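Local coordinates for protein esterase (Sinorhizobium meliloti 1021, PDB 4TX1) that is a carbohydrate acetylesterase of the SGNH hydrolase family, probably splitting acetyl and aryl esters, at residues H35-L45 with D204-L215. Numbering follows the deposited sequence.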
loop_
_atom_site.group_PDB
_atom_site.type_symbol
_atom_site.label_atom_id
_atom_site.label_comp_id
_atom_site.label_asym_id
_atom_site.label_seq_id
_atom_site.Cartn_x
_atom_site.Cartn_y
_atom_site.Cartn_z
ATOM N N HIS A 35 -24.181 -6.412 20.810
ATOM C CA HIS A 35 -24.563 -6.476 22.229
ATOM C C HIS A 35 -24.615 -5.074 22.810
ATOM O O HIS A 35 -23.810 -4.163 22.455
ATOM C CB HIS A 35 -23.577 -7.383 23.064
ATOM C CG HIS A 35 -23.551 -8.803 22.650
ATOM N ND1 HIS A 35 -24.692 -9.556 22.495
ATOM C CD2 HIS A 35 -22.511 -9.650 22.436
ATOM C CE1 HIS A 35 -24.362 -10.778 22.111
ATOM N NE2 HIS A 35 -23.030 -10.871 22.126
ATOM N N ALA A 36 -25.510 -4.831 23.780
ATOM C CA ALA A 36 -25.462 -3.619 24.548
ATOM C C ALA A 36 -24.129 -3.359 25.154
ATOM O O ALA A 36 -23.407 -4.296 25.508
ATOM C CB ALA A 36 -26.580 -3.672 25.646
ATOM N N LEU A 37 -23.860 -2.167 25.311
ATOM C CA LEU A 37 -22.547 -1.657 25.816
ATOM C C LEU A 37 -22.197 -2.400 27.051
ATOM O O LEU A 37 -21.114 -2.878 27.200
ATOM C CB LEU A 37 -22.604 -0.151 26.085
ATOM C CG LEU A 37 -21.339 0.480 26.674
ATOM C CD1 LEU A 37 -20.175 0.349 25.705
ATOM C CD2 LEU A 37 -21.583 1.938 27.034
ATOM N N GLU A 38 -23.160 -2.429 27.976
ATOM C CA GLU A 38 -22.833 -3.009 29.244
ATOM C C GLU A 38 -22.553 -4.476 29.246
ATOM O O GLU A 38 -21.904 -4.934 30.202
ATOM C CB GLU A 38 -23.911 -2.631 30.276
ATOM C CG GLU A 38 -25.276 -3.118 29.805
ATOM C CD GLU A 38 -26.136 -2.116 28.977
ATOM O OE1 GLU A 38 -25.658 -1.241 28.122
ATOM O OE2 GLU A 38 -27.421 -2.225 29.173
ATOM N N ASP A 39 -22.888 -5.213 28.180
ATOM C CA ASP A 39 -22.624 -6.629 28.015
ATOM C C ASP A 39 -21.305 -6.996 27.280
ATOM O O ASP A 39 -20.933 -8.163 27.213
ATOM C CB ASP A 39 -23.790 -7.333 27.332
ATOM C CG ASP A 39 -25.133 -7.179 28.149
ATOM O OD1 ASP A 39 -24.988 -7.029 29.395
ATOM O OD2 ASP A 39 -26.198 -7.202 27.507
ATOM N N ARG A 40 -20.637 -5.981 26.723
ATOM C CA ARG A 40 -19.365 -6.222 26.032
ATOM C C ARG A 40 -18.273 -6.488 27.088
ATOM O O ARG A 40 -18.245 -5.844 28.124
ATOM C CB ARG A 40 -19.044 -5.033 25.152
ATOM C CG ARG A 40 -20.147 -4.767 24.167
ATOM C CD ARG A 40 -19.944 -3.449 23.379
ATOM N NE ARG A 40 -21.181 -3.028 22.785
ATOM C CZ ARG A 40 -21.443 -1.808 22.343
ATOM N NH1 ARG A 40 -20.468 -0.899 22.436
ATOM N NH2 ARG A 40 -22.629 -1.490 21.913
ATOM N N TRP A 41 -17.316 -7.358 26.802
ATOM C CA TRP A 41 -16.366 -7.744 27.814
ATOM C C TRP A 41 -15.484 -6.668 28.331
ATOM O O TRP A 41 -15.251 -6.549 29.515
ATOM C CB TRP A 41 -15.633 -9.016 27.440
ATOM C CG TRP A 41 -14.518 -8.904 26.385
ATOM C CD1 TRP A 41 -14.596 -9.319 25.092
ATOM C CD2 TRP A 41 -13.180 -8.459 26.602
ATOM N NE1 TRP A 41 -13.359 -9.117 24.455
ATOM C CE2 TRP A 41 -12.493 -8.569 25.351
ATOM C CE3 TRP A 41 -12.503 -7.888 27.688
ATOM C CZ2 TRP A 41 -11.145 -8.172 25.197
ATOM C CZ3 TRP A 41 -11.161 -7.519 27.532
ATOM C CH2 TRP A 41 -10.506 -7.668 26.310
ATOM N N PRO A 42 -15.058 -5.698 27.463
ATOM C CA PRO A 42 -14.292 -4.619 28.034
ATOM C C PRO A 42 -15.076 -3.715 29.026
ATOM O O PRO A 42 -14.510 -3.175 29.973
ATOM C CB PRO A 42 -13.912 -3.759 26.817
ATOM C CG PRO A 42 -13.857 -4.778 25.742
ATOM C CD PRO A 42 -15.107 -5.646 25.992
ATOM N N SER A 43 -16.372 -3.554 28.786
ATOM C CA SER A 43 -17.281 -2.807 29.667
ATOM C C SER A 43 -17.434 -3.501 31.023
ATOM O O SER A 43 -17.370 -2.796 32.069
ATOM C CB SER A 43 -18.675 -2.715 29.060
ATOM O OG SER A 43 -18.594 -1.960 27.822
ATOM N N VAL A 44 -17.634 -4.806 30.968
ATOM C CA VAL A 44 -17.707 -5.624 32.220
ATOM C C VAL A 44 -16.419 -5.522 33.034
ATOM O O VAL A 44 -16.441 -5.264 34.273
ATOM C CB VAL A 44 -18.065 -7.064 31.937
ATOM C CG1 VAL A 44 -17.832 -7.880 33.230
ATOM C CG2 VAL A 44 -19.457 -7.137 31.264
ATOM N N LEU A 45 -15.257 -5.674 32.367
ATOM C CA LEU A 45 -13.989 -5.364 32.992
ATOM C C LEU A 45 -13.900 -3.963 33.589
ATOM O O LEU A 45 -13.365 -3.768 34.736
ATOM C CB LEU A 45 -12.849 -5.630 31.987
ATOM C CG LEU A 45 -11.433 -5.600 32.473
ATOM C CD1 LEU A 45 -11.140 -6.645 33.580
ATOM C CD2 LEU A 45 -10.472 -5.860 31.285
ATOM N N ASP A 204 -22.803 -15.284 22.819
ATOM C CA ASP A 204 -23.984 -14.567 23.194
ATOM C C ASP A 204 -23.676 -13.604 24.318
ATOM O O ASP A 204 -22.523 -13.474 24.723
ATOM C CB ASP A 204 -25.114 -15.614 23.489
ATOM C CG ASP A 204 -24.878 -16.411 24.741
ATOM O OD1 ASP A 204 -24.063 -16.041 25.602
ATOM O OD2 ASP A 204 -25.667 -17.370 24.877
ATOM N N ALA A 205 -24.694 -12.865 24.819
ATOM C CA ALA A 205 -24.456 -11.765 25.777
ATOM C C ALA A 205 -23.872 -12.238 27.076
ATOM O O ALA A 205 -22.935 -11.652 27.657
ATOM C CB ALA A 205 -25.695 -10.871 26.006
ATOM N N GLU A 206 -24.439 -13.310 27.593
ATOM C CA GLU A 206 -23.914 -13.803 28.862
ATOM C C GLU A 206 -22.511 -14.313 28.701
ATOM O O GLU A 206 -21.712 -14.145 29.650
ATOM C CB GLU A 206 -24.836 -14.959 29.350
ATOM C CG GLU A 206 -24.369 -15.614 30.629
ATOM C CD GLU A 206 -23.952 -14.721 31.781
ATOM O OE1 GLU A 206 -24.432 -13.551 31.969
ATOM O OE2 GLU A 206 -23.087 -15.295 32.565
ATOM N N ASN A 207 -22.215 -15.022 27.597
ATOM C CA ASN A 207 -20.886 -15.568 27.398
ATOM C C ASN A 207 -19.851 -14.465 27.163
ATOM O O ASN A 207 -18.694 -14.566 27.623
ATOM C CB ASN A 207 -20.819 -16.631 26.370
ATOM C CG ASN A 207 -21.267 -17.999 26.908
ATOM O OD1 ASN A 207 -20.457 -18.722 27.447
ATOM N ND2 ASN A 207 -22.530 -18.341 26.696
ATOM N N THR A 208 -20.298 -13.373 26.595
ATOM C CA THR A 208 -19.398 -12.192 26.434
ATOM C C THR A 208 -19.123 -11.555 27.819
ATOM O O THR A 208 -17.987 -11.277 28.198
ATOM C CB THR A 208 -20.042 -11.186 25.532
ATOM O OG1 THR A 208 -20.382 -11.805 24.281
ATOM C CG2 THR A 208 -19.073 -9.933 25.297
ATOM N N ARG A 209 -20.171 -11.429 28.654
ATOM C CA ARG A 209 -19.962 -10.932 30.021
ATOM C C ARG A 209 -19.006 -11.805 30.853
ATOM O O ARG A 209 -18.131 -11.262 31.606
ATOM C CB ARG A 209 -21.325 -10.829 30.753
ATOM C CG ARG A 209 -22.240 -9.763 30.257
ATOM C CD ARG A 209 -23.569 -9.810 31.083
ATOM N NE ARG A 209 -23.172 -9.229 32.295
ATOM C CZ ARG A 209 -23.140 -7.922 32.580
ATOM N NH1 ARG A 209 -23.668 -6.997 31.783
ATOM N NH2 ARG A 209 -22.584 -7.546 33.759
ATOM N N ALA A 210 -19.044 -13.102 30.637
ATOM C CA ALA A 210 -18.280 -14.110 31.386
ATOM C C ALA A 210 -16.827 -13.917 31.122
ATOM O O ALA A 210 -15.991 -14.062 32.024
ATOM C CB ALA A 210 -18.696 -15.519 31.042
ATOM N N VAL A 211 -16.485 -13.596 29.859
ATOM C CA VAL A 211 -15.089 -13.290 29.543
ATOM C C VAL A 211 -14.643 -12.117 30.352
ATOM O O VAL A 211 -13.547 -12.163 30.921
ATOM C CB VAL A 211 -14.877 -13.007 28.027
ATOM C CG1 VAL A 211 -13.460 -12.502 27.812
ATOM C CG2 VAL A 211 -15.238 -14.212 27.211
ATOM N N GLY A 212 -15.389 -11.020 30.370
ATOM C CA GLY A 212 -14.999 -9.829 31.064
ATOM C C GLY A 212 -14.822 -10.089 32.561
ATOM O O GLY A 212 -13.863 -9.613 33.172
ATOM N N ARG A 213 -15.768 -10.823 33.152
ATOM C CA ARG A 213 -15.668 -11.159 34.621
ATOM C C ARG A 213 -14.500 -12.043 34.894
ATOM O O ARG A 213 -13.753 -11.829 35.862
ATOM C CB ARG A 213 -16.913 -11.915 35.122
ATOM C CG ARG A 213 -18.111 -11.045 35.274
ATOM C CD ARG A 213 -19.056 -11.806 36.204
ATOM N NE ARG A 213 -19.426 -13.008 35.512
ATOM C CZ ARG A 213 -20.453 -13.065 34.682
ATOM N NH1 ARG A 213 -21.214 -11.997 34.540
ATOM N NH2 ARG A 213 -20.745 -14.210 34.049
ATOM N N GLY A 214 -14.307 -13.033 34.035
ATOM C CA GLY A 214 -13.196 -13.934 34.105
ATOM C C GLY A 214 -11.813 -13.317 34.056
ATOM O O GLY A 214 -10.884 -13.837 34.677
ATOM N N LEU A 215 -11.668 -12.210 33.312
ATOM C CA LEU A 215 -10.353 -11.530 33.200
ATOM C C LEU A 215 -9.993 -10.654 34.370
ATOM O O LEU A 215 -8.858 -10.275 34.551
ATOM C CB LEU A 215 -10.371 -10.711 31.904
ATOM C CG LEU A 215 -10.274 -11.500 30.628
ATOM C CD1 LEU A 215 -10.663 -10.674 29.392
ATOM C CD2 LEU A 215 -8.864 -12.050 30.426
#
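Trp41 of helix 41-49 fits as a knob into a hole formed by Thr208, Val211, Gly212 and Leu215 of helix 205-223. The two helices pack on the same side of the parallel sheet of this SGNH hydrolase fold, their segment axes 7.4 Å apart and crossing at -42°. Val211 CG1 lies over one face of the indole in a CH-pi contact, 4.3 Å from the five-membered ring centroid. Pro42 CD covers the opposite face. Leu215 CD1 comes obliquely against the six-membered ring, 3.7 Å from Trp41 CZ3. Trp41 CG stands between its backbone N and carbonyl carbon (chi1 76°), which turns the indole to Cys18, Val96 and Met98 of the sheet. Its NE1 hydrogen-bonds to Thr24 OG1. Gly212 lets the backbones close in; a beta carbon there would run into Trp41 O.

On the outer side, Arg209 NH1 forms a salt bridge to Asp39 OD1 at 2.7 Å. The oxygen lies in the guanidinium plane, but the carboxylate is turned 79° from it. Val44 CG2 sits over the centre of one guanidinium face. A leucine in place of Arg209 would probably leave the Asp39 carboxylate without its charge partner.

Near the helix start, the His35 ring takes Ala205 CA over one face, 4.0 Å from its centroid. His35 NE2 bonds to Leu203 O. Thr208 OG1 turns back to Asp204 O at 2.8 Å, approaching from above the carbonyl plane.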